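Local coordinates for penicillin binding protein 2X (Streptococcus thermophilus, PDB 5U47) that probably acts as a transpeptidase that cross-links peptidoglycan strands during septal cell wall synthesis, and is the kind of enzyme that beta-lactams inactivate by acylating an active-site serine, at residues T220-A224 with E257-T261; A248-K254 with D538-Y544; G682-S688 with I701-D707. The protein carries 1 engineered substitution. All coordinates share one frame; numbering follows the deposited sequence. Where two conformers were deposited one is given.

Contact 1: T220-A224 with E257-T261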
loop_
_atom_site.group_PDB
_atom_site.type_symbol
_atom_site.label_atom_id
_atom_site.label_comp_id
_atom_site.label_asym_id
_atom_site.label_seq_id
_atom_site.Cartn_x
_atom_site.Cartn_y
_atom_site.Cartn_z
ATOM N N THR A 220 4.308 0.306 9.867
ATOM C CA THR A 220 4.432 0.328 8.435
ATOM C C THR A 220 5.883 0.565 8.049
ATOM O O THR A 220 6.744 0.871 8.903
ATOM C CB THR A 220 3.544 1.407 7.793
ATOM O OG1 THR A 220 4.002 2.710 8.172
ATOM C CG2 THR A 220 2.108 1.220 8.198
ATOM N N THR A 221 6.160 0.419 6.755
ATOM C CA THR A 221 7.498 0.650 6.218
ATOM C C THR A 221 7.769 2.125 5.974
ATOM O O THR A 221 8.902 2.511 5.671
ATOM C CB THR A 221 7.667 -0.093 4.869
ATOM O OG1 THR A 221 6.589 0.257 4.012
ATOM C CG2 THR A 221 7.667 -1.576 5.094
ATOM N N LEU A 222 6.730 2.957 6.081
ATOM C CA LEU A 222 6.872 4.396 5.823
ATOM C C LEU A 222 7.852 5.094 6.768
ATOM O O LEU A 222 8.023 4.698 7.899
ATOM C CB LEU A 222 5.533 5.130 5.927
ATOM C CG LEU A 222 4.341 4.764 5.047
ATOM C CD1 LEU A 222 3.190 5.706 5.383
ATOM C CD2 LEU A 222 4.647 4.820 3.563
ATOM N N SER A 223 8.527 6.104 6.230
ATOM C CA SER A 223 9.399 6.986 6.971
ATOM C C SER A 223 8.646 8.289 7.099
ATOM O O SER A 223 8.476 9.003 6.091
ATOM C CB SER A 223 10.673 7.224 6.188
ATOM O OG SER A 223 11.436 8.274 6.756
ATOM N N ALA A 224 8.162 8.602 8.300
ATOM C CA ALA A 224 7.425 9.859 8.481
ATOM C C ALA A 224 8.156 11.107 7.986
ATOM O O ALA A 224 7.533 11.935 7.306
ATOM C CB ALA A 224 6.924 10.027 9.918
ATOM N N GLU A 257 10.588 -2.350 0.238
ATOM C CA GLU A 257 9.816 -1.598 1.237
ATOM C C GLU A 257 9.349 -0.275 0.682
ATOM O O GLU A 257 10.143 0.447 0.055
ATOM C CB GLU A 257 10.673 -1.293 2.465
ATOM C CG GLU A 257 11.081 -2.473 3.325
ATOM C CD GLU A 257 12.188 -2.051 4.280
ATOM O OE1 GLU A 257 13.367 -1.945 3.805
ATOM O OE2 GLU A 257 11.872 -1.784 5.471
ATOM N N ILE A 258 8.082 0.054 0.917
ATOM C CA ILE A 258 7.515 1.341 0.497
ATOM C C ILE A 258 7.826 2.377 1.597
ATOM O O ILE A 258 7.254 2.330 2.676
ATOM C CB ILE A 258 6.013 1.224 0.216
ATOM C CG1 ILE A 258 5.803 0.268 -0.976
ATOM C CG2 ILE A 258 5.405 2.592 -0.057
ATOM C CD1 ILE A 258 4.366 -0.193 -1.178
ATOM N N LEU A 259 8.711 3.315 1.284
ATOM C CA LEU A 259 9.190 4.318 2.238
ATOM C C LEU A 259 8.336 5.568 2.276
ATOM O O LEU A 259 8.300 6.260 3.288
ATOM C CB LEU A 259 10.637 4.671 1.939
ATOM C CG LEU A 259 11.595 3.476 1.968
ATOM C CD1 LEU A 259 13.013 3.862 1.583
ATOM C CD2 LEU A 259 11.589 2.851 3.337
ATOM N N ALA A 260 7.675 5.876 1.169
ATOM C CA ALA A 260 6.759 6.986 1.141
ATOM C C ALA A 260 5.806 6.824 -0.017
ATOM O O ALA A 260 6.187 6.334 -1.080
ATOM C CB ALA A 260 7.513 8.301 1.035
ATOM N N THR A 261 4.552 7.214 0.172
ATOM C CA THR A 261 3.590 7.084 -0.917
ATOM C C THR A 261 2.484 8.099 -0.756
ATOM O O THR A 261 1.981 8.299 0.338
ATOM C CB THR A 261 3.036 5.643 -1.023
ATOM O OG1 THR A 261 2.249 5.511 -2.211
ATOM C CG2 THR A 261 2.229 5.237 0.192
#
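The edge strand of the transpeptidase domain's five-stranded antiparallel sheet carries a classic beta bulge, and there Thr221 and Ser223, in the loop leading into helix 224-241, take hold of the carbonyls of Ile258 and Leu259. Leu259 and Ala260 both face Val250 on the neighbouring strand. With psi at -27°, Leu259 departs from the extended conformation, and its carbonyl is offered to the loop. Ser223 N donates to Leu259 O over 3.0 Å in an almost straight bond (170° at the hydrogen), and Leu222 CA approaches the same oxygen at 3.5 Å as a CA-H...O contact. Ser223 is also the N-cap residue of helix 224-241, its OG making a weak bond to Leu226 N. At the preceding strand carbonyl, Thr221 OG1 donates to Ile258 O at a short 2.6 Å, tilted somewhat from the carbonyl plane. This hydroxyl lies between its own backbone N and carbonyl carbon (chi1 52°), which turns Thr221 CG2 beside the backbone N and onto the aliphatic part of Glu257, 3.9 Å from Glu257 CG. The acidic end of Glu257 runs on past the threonine to salt bridges with Arg38 and Lys439, while Thr255 takes its other oxygen. Leu222 contributes chiefly through one methyl: CD2 rests over the strand backbone, 3.9 Å from Ala260 CA, and reaches towards Ile258 CG2 at 4.3 Å. From the strand side, Leu259 CD2 comes to within 3.6 Å of Thr221 O. Beyond the contact, Leu222 packs on Phe153 of helix 151-154, Leu259 and Ala260 lie against helix 224-241, and strand 245-252 flanks the bulged strand.

Contact 2: A248-K254 with D538-Y544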
loop_
_atom_site.group_PDB
_atom_site.type_symbol
_atom_site.label_atom_id
_atom_site.label_comp_id
_atom_site.label_asym_id
_atom_site.label_seq_id
_atom_site.Cartn_x
_atom_site.Cartn_y
_atom_site.Cartn_z
ATOM N N ALA A 248 2.964 9.540 -6.318
ATOM C CA ALA A 248 4.407 9.448 -6.112
ATOM C C ALA A 248 4.688 8.429 -5.035
ATOM O O ALA A 248 4.049 8.478 -3.957
ATOM C CB ALA A 248 4.967 10.775 -5.701
ATOM N N THR A 249 5.641 7.531 -5.303
ATOM C CA THR A 249 6.037 6.521 -4.358
ATOM C C THR A 249 7.543 6.319 -4.379
ATOM O O THR A 249 8.164 6.287 -5.447
ATOM C CB THR A 249 5.324 5.179 -4.661
ATOM O OG1 THR A 249 3.910 5.354 -4.518
ATOM C CG2 THR A 249 5.754 4.090 -3.711
ATOM N N VAL A 250 8.118 6.188 -3.190
ATOM C CA VAL A 250 9.543 5.905 -3.029
ATOM C C VAL A 250 9.671 4.490 -2.447
ATOM O O VAL A 250 9.021 4.158 -1.451
ATOM C CB VAL A 250 10.212 6.905 -2.080
ATOM C CG1 VAL A 250 11.710 6.577 -1.899
ATOM C CG2 VAL A 250 10.031 8.318 -2.587
ATOM N N VAL A 251 10.542 3.683 -3.039
ATOM C CA VAL A 251 10.744 2.295 -2.625
ATOM C C VAL A 251 12.216 2.020 -2.420
ATOM O O VAL A 251 13.072 2.542 -3.158
ATOM C CB VAL A 251 10.224 1.324 -3.723
ATOM C CG1 VAL A 251 10.475 -0.131 -3.367
ATOM C CG2 VAL A 251 8.723 1.541 -3.961
ATOM N N ASN A 252 12.512 1.195 -1.422
ATOM C CA ASN A 252 13.877 0.737 -1.165
ATOM C C ASN A 252 14.172 -0.276 -2.271
ATOM O O ASN A 252 13.517 -1.320 -2.379
ATOM C CB ASN A 252 13.988 0.095 0.224
ATOM C CG ASN A 252 15.395 -0.390 0.535
ATOM O OD1 ASN A 252 16.056 -1.016 -0.298
ATOM N ND2 ASN A 252 15.857 -0.096 1.738
ATOM N N ALA A 253 15.172 0.049 -3.084
ATOM C CA ALA A 253 15.553 -0.754 -4.240
ATOM C C ALA A 253 16.057 -2.131 -3.930
ATOM O O ALA A 253 16.017 -2.995 -4.792
ATOM C CB ALA A 253 16.613 -0.018 -5.044
ATOM N N LYS A 254 16.537 -2.338 -2.718
ATOM C CA LYS A 254 17.101 -3.620 -2.319
ATOM C C LYS A 254 16.142 -4.476 -1.512
ATOM O O LYS A 254 16.395 -5.665 -1.372
ATOM C CB LYS A 254 18.360 -3.403 -1.464
ATOM C CG LYS A 254 19.490 -2.666 -2.172
ATOM C CD LYS A 254 20.627 -2.433 -1.194
ATOM C CE LYS A 254 21.765 -1.635 -1.794
ATOM N NZ LYS A 254 22.538 -2.393 -2.805
ATOM N N ASP A 538 24.411 0.834 -8.442
ATOM C CA ASP A 538 24.038 -0.000 -7.283
ATOM C C ASP A 538 22.861 0.733 -6.581
ATOM O O ASP A 538 23.048 1.398 -5.567
ATOM C CB ASP A 538 25.265 -0.136 -6.380
ATOM C CG ASP A 538 25.015 -0.973 -5.124
ATOM O OD1 ASP A 538 23.953 -1.661 -5.016
ATOM O OD2 ASP A 538 25.917 -0.935 -4.240
ATOM N N PRO A 539 21.645 0.623 -7.144
ATOM C CA PRO A 539 20.536 1.430 -6.620
ATOM C C PRO A 539 20.165 1.219 -5.132
ATOM O O PRO A 539 20.235 0.112 -4.613
ATOM C CB PRO A 539 19.360 1.080 -7.548
ATOM C CG PRO A 539 19.967 0.494 -8.771
ATOM C CD PRO A 539 21.272 -0.134 -8.352
ATOM N N GLU A 540 19.818 2.317 -4.480
ATOM C CA GLU A 540 19.374 2.310 -3.100
ATOM C C GLU A 540 17.886 2.605 -3.051
ATOM O O GLU A 540 17.164 1.978 -2.270
ATOM C CB GLU A 540 20.128 3.353 -2.275
ATOM C CG GLU A 540 21.636 3.138 -2.189
ATOM C CD GLU A 540 22.026 1.959 -1.317
ATOM O OE1 GLU A 540 21.208 1.528 -0.471
ATOM O OE2 GLU A 540 23.166 1.477 -1.454
ATOM N N TYR A 541 17.438 3.536 -3.887
ATOM C CA TYR A 541 16.055 3.968 -3.934
ATOM C C TYR A 541 15.494 4.032 -5.365
ATOM O O TYR A 541 16.221 4.305 -6.344
ATOM C CB TYR A 541 15.894 5.355 -3.248
ATOM C CG TYR A 541 16.433 5.334 -1.850
ATOM C CD1 TYR A 541 15.771 4.642 -0.832
ATOM C CD2 TYR A 541 17.646 5.915 -1.551
ATOM C CE1 TYR A 541 16.304 4.566 0.444
ATOM C CE2 TYR A 541 18.183 5.834 -0.284
ATOM C CZ TYR A 541 17.520 5.166 0.701
ATOM O OH TYR A 541 18.085 5.113 1.946
ATOM N N ILE A 542 14.197 3.747 -5.457
ATOM C CA ILE A 542 13.423 3.843 -6.679
ATOM C C ILE A 542 12.312 4.852 -6.367
ATOM O O ILE A 542 11.704 4.811 -5.280
ATOM C CB ILE A 542 12.686 2.526 -7.035
ATOM C CG1 ILE A 542 13.662 1.368 -7.225
ATOM C CG2 ILE A 542 11.854 2.698 -8.313
ATOM C CD1 ILE A 542 12.973 0.005 -7.165
ATOM N N MET A 543 12.045 5.739 -7.309
ATOM C CA MET A 543 10.931 6.663 -7.175
ATOM C C MET A 543 10.114 6.638 -8.461
ATOM O O MET A 543 10.671 6.628 -9.566
ATOM C CB MET A 543 11.415 8.067 -6.854
ATOM C CG MET A 543 10.282 9.014 -6.542
ATOM S SD MET A 543 10.888 10.559 -5.842
ATOM C CE MET A 543 9.324 11.278 -5.365
ATOM N N TYR A 544 8.799 6.631 -8.318
ATOM C CA TYR A 544 7.881 6.610 -9.466
ATOM C C TYR A 544 6.843 7.691 -9.272
ATOM O O TYR A 544 6.174 7.737 -8.226
ATOM C CB TYR A 544 7.243 5.229 -9.572
ATOM C CG TYR A 544 6.252 5.006 -10.692
ATOM C CD1 TYR A 544 6.568 5.316 -12.010
ATOM C CD2 TYR A 544 5.059 4.353 -10.458
ATOM C CE1 TYR A 544 5.681 5.054 -13.046
ATOM C CE2 TYR A 544 4.160 4.098 -11.490
ATOM C CZ TYR A 544 4.481 4.438 -12.782
ATOM O OH TYR A 544 3.592 4.181 -13.810
#
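The Tyr541 ring stands with its edge to Val251, whose carbonyl oxygen lies near the ring plane, 4.1 Å from Tyr541 CD1; Asn252 CA approaches obliquely. Elsewhere the Tyr541 side chain packs on Leu566 and Met570 of helix 558-572. Tyr544, on the opposite side of the sheet, meets Phe423 edge-to-face and bonds through its hydroxyl to Tyr291. The Asp538 carboxylate receives Lys254 NZ on the syn side of OD1 at 2.7 Å in a salt bridge; a bend at the lysine's last torsion (chi4 -71°) brings NZ there. Lys254 CE lies near both Glu540 carboxylate oxygens, but NZ stays beyond salt-bridge distance of OE2. Asn252 OD1 accepts Lys254 N in an Asx turn. Paired backbone bonds join Thr249 with Tyr544 and Val251 with Ile542, and Ala253 N continues to Glu540 O at 2.9 Å, from above the carbonyl plane. The Val250 and Met543 side chains meet at an angle, CG2 to CG 4.0 Å, against helices 224-241 and 558-572. Past the strand end, Ala253 CB points at the partner segment and touches Ile542 CG1; Ile542, on the other face, reaches helix 416-427. Sequence-distant strands paired in an antiparallel sheet between helices are characteristic of the beta-lactamase-like penicillin-binding fold.

Contact 3: G682-S688 with I701-D707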
loop_
_atom_site.group_PDB
_atom_site.type_symbol
_atom_site.label_atom_id
_atom_site.label_comp_id
_atom_site.label_asym_id
_atom_site.label_seq_id
_atom_site.Cartn_x
_atom_site.Cartn_y
_atom_site.Cartn_z
ATOM N N GLY A 682 20.416 -23.642 0.608
ATOM C CA GLY A 682 20.125 -22.586 -0.326
ATOM C C GLY A 682 18.757 -22.541 -0.966
ATOM O O GLY A 682 17.878 -23.361 -0.715
ATOM N N THR A 683 18.607 -21.514 -1.785
ATOM C CA THR A 683 17.417 -21.254 -2.537
ATOM C C THR A 683 17.814 -21.318 -4.002
ATOM O O THR A 683 18.978 -21.120 -4.359
ATOM C CB THR A 683 16.843 -19.851 -2.239
ATOM O OG1 THR A 683 17.900 -18.890 -2.307
ATOM C CG2 THR A 683 16.229 -19.789 -0.865
ATOM N N VAL A 684 16.826 -21.570 -4.832
ATOM C CA VAL A 684 17.016 -21.738 -6.259
ATOM C C VAL A 684 17.616 -20.494 -6.923
ATOM O O VAL A 684 17.114 -19.358 -6.731
ATOM C CB VAL A 684 15.669 -22.063 -6.925
ATOM C CG1 VAL A 684 15.789 -22.147 -8.445
ATOM C CG2 VAL A 684 15.098 -23.344 -6.351
ATOM N N THR A 685 18.690 -20.715 -7.681
ATOM C CA THR A 685 19.323 -19.648 -8.474
ATOM C C THR A 685 19.234 -19.925 -9.978
ATOM O O THR A 685 19.423 -19.016 -10.770
ATOM C CB THR A 685 20.795 -19.403 -8.097
ATOM O OG1 THR A 685 21.546 -20.624 -8.219
ATOM C CG2 THR A 685 20.901 -18.856 -6.669
ATOM N N LYS A 686 18.990 -21.177 -10.364
ATOM C CA LYS A 686 18.851 -21.532 -11.781
ATOM C C LYS A 686 17.993 -22.787 -11.912
ATOM O O LYS A 686 17.968 -23.631 -11.012
ATOM C CB LYS A 686 20.219 -21.768 -12.455
ATOM C CG LYS A 686 21.187 -20.586 -12.413
ATOM C CD LYS A 686 22.467 -20.830 -13.200
ATOM C CE LYS A 686 22.203 -20.924 -14.698
ATOM N NZ LYS A 686 23.469 -21.052 -15.476
ATOM N N GLN A 687 17.282 -22.892 -13.034
ATOM C CA GLN A 687 16.453 -24.067 -13.337
ATOM C C GLN A 687 16.763 -24.425 -14.793
ATOM O O GLN A 687 16.923 -23.540 -15.617
ATOM C CB GLN A 687 14.966 -23.784 -13.096
ATOM C CG GLN A 687 14.355 -22.678 -13.937
ATOM C CD GLN A 687 12.981 -22.309 -13.424
ATOM O OE1 GLN A 687 12.867 -21.629 -12.415
ATOM N NE2 GLN A 687 11.935 -22.739 -14.116
ATOM N N SER A 688 16.889 -25.717 -15.085
ATOM C CA SER A 688 17.281 -26.187 -16.429
ATOM C C SER A 688 16.118 -26.204 -17.416
ATOM O O SER A 688 16.335 -26.327 -18.613
ATOM C CB SER A 688 17.907 -27.586 -16.342
ATOM O OG SER A 688 16.934 -28.557 -15.948
ATOM N N ILE A 701 14.180 -31.961 -13.891
ATOM C CA ILE A 701 14.716 -30.625 -13.867
ATOM C C ILE A 701 15.993 -30.636 -13.040
ATOM O O ILE A 701 16.083 -31.327 -12.016
ATOM C CB ILE A 701 13.762 -29.600 -13.227
ATOM C CG1 ILE A 701 12.356 -29.651 -13.836
ATOM C CG2 ILE A 701 14.334 -28.200 -13.377
ATOM C CD1 ILE A 701 11.346 -28.789 -13.094
ATOM N N THR A 702 16.987 -29.895 -13.507
ATOM C CA THR A 702 18.194 -29.678 -12.732
ATOM C C THR A 702 18.027 -28.301 -12.094
ATOM O O THR A 702 17.877 -27.283 -12.785
ATOM C CB THR A 702 19.484 -29.746 -13.560
ATOM O OG1 THR A 702 19.651 -31.071 -14.050
ATOM C CG2 THR A 702 20.697 -29.405 -12.691
ATOM N N ILE A 703 18.021 -28.290 -10.771
ATOM C CA ILE A 703 17.884 -27.065 -9.996
ATOM C C ILE A 703 19.208 -26.739 -9.316
ATOM O O ILE A 703 19.762 -27.574 -8.586
ATOM C CB ILE A 703 16.829 -27.270 -8.905
ATOM C CG1 ILE A 703 15.430 -27.356 -9.528
ATOM C CG2 ILE A 703 16.892 -26.178 -7.837
ATOM C CD1 ILE A 703 14.926 -26.063 -10.126
ATOM N N THR A 704 19.674 -25.512 -9.515
ATOM C CA THR A 704 20.869 -25.020 -8.867
ATOM C C THR A 704 20.428 -24.233 -7.639
ATOM O O THR A 704 19.519 -23.392 -7.717
ATOM C CB THR A 704 21.684 -24.128 -9.815
ATOM O OG1 THR A 704 22.011 -24.877 -10.990
ATOM C CG2 THR A 704 22.993 -23.629 -9.152
ATOM N N LEU A 705 21.055 -24.521 -6.508
ATOM C CA LEU A 705 20.774 -23.835 -5.250
ATOM C C LEU A 705 21.965 -22.941 -4.873
ATOM O O LEU A 705 23.115 -23.321 -5.052
ATOM C CB LEU A 705 20.536 -24.844 -4.122
ATOM C CG LEU A 705 19.387 -25.824 -4.301
ATOM C CD1 LEU A 705 19.432 -26.869 -3.196
ATOM C CD2 LEU A 705 18.060 -25.094 -4.328
ATOM N N GLY A 706 21.667 -21.754 -4.357
ATOM C CA GLY A 706 22.685 -20.802 -3.909
ATOM C C GLY A 706 22.360 -20.391 -2.479
ATOM O O GLY A 706 21.309 -19.789 -2.220
ATOM N N ASP A 707 23.238 -20.752 -1.542
ATOM C CA ASP A 707 23.039 -20.389 -0.121
ATOM C C ASP A 707 23.783 -19.080 0.179
ATOM O O ASP A 707 23.405 -18.031 -0.358
ATOM C CB ASP A 707 23.416 -21.542 0.855
ATOM C CG ASP A 707 24.793 -22.173 0.567
ATOM O OD1 ASP A 707 25.224 -22.211 -0.608
ATOM O OD2 ASP A 707 25.431 -22.669 1.522
ATOM O OXT ASP A 707 24.761 -19.011 0.928
#
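Val684 lays its CG2 methyl between two side chains of strand 701-706, 3.7 Å from Ile703 CG2 and 4.0 Å from Leu705 CD2, meeting both at a slant. The same face continues with Gln687, whose CB is covered by Ile703 CD1. Gln687 CG stands between the backbone N and the carbonyl carbon (chi1 61°), and its amide leads off to Met655 N through OE1 and to the carbonyls of Pro653 and Val689 through NE2. Thr683, Lys686 and Thr704 lie on the more open face. Thr685 is the bulge residue: it and Lys686 both stand opposite Thr704 in a classic beta bulge that shifts the register by one. Thr685 N gives Thr704 O its strong bond, 2.8 Å, whereas Lys686 N adds a weak one. Thr685 OG1 adds another weak bond to Thr704 O and lies 3.5 Å from Thr704 CG2, and Lys686 CB lies alongside Thr704 CB at 3.8 Å. Backbone bonds close the end at Thr683 and Gly706: Gly706 N reaches Thr683 O over 2.8 Å, while Thr683 N returns to Gly706 O from well above that carbonyl's plane. At the far end a side chain substitutes for a carbonyl: Ser688 OG accepts from Thr702 N over 2.8 Å, nearly straight at 172° about the hydrogen, and Ser688 N donates to Thr702 O. The valine, isoleucine and leucine face inward, Val684 and Leu705 against helix 660-670 and Ile703 against strand 673-677. This amphipathic hairpin, joined by strand 673-677 and backed by one helix, is the small alpha/beta architecture of a PASTA domain.

Contacts 1 and 2 are neighbours, with centres 11 Å apart, and both reach the five-stranded antiparallel sheet of the transpeptidase domain, contact 1 through strand 258-264 only. Strands 245-252 and 258-264 follow each other in the chain and lie side by side, joined by probable hydrogen bonds such as Ala260 O to Val250 N (2.9 Å). Their segments alternate along the sequence, so the loop leading into helix 224-241, the two early strands and the late strand 541-548 are tied into one buried core. Contact 3 follows both in the chain, in the C-terminal PASTA domain. Its centre is about 28 Å from that of contact 2 and 33 Å from that of contact 1, and it touches neither.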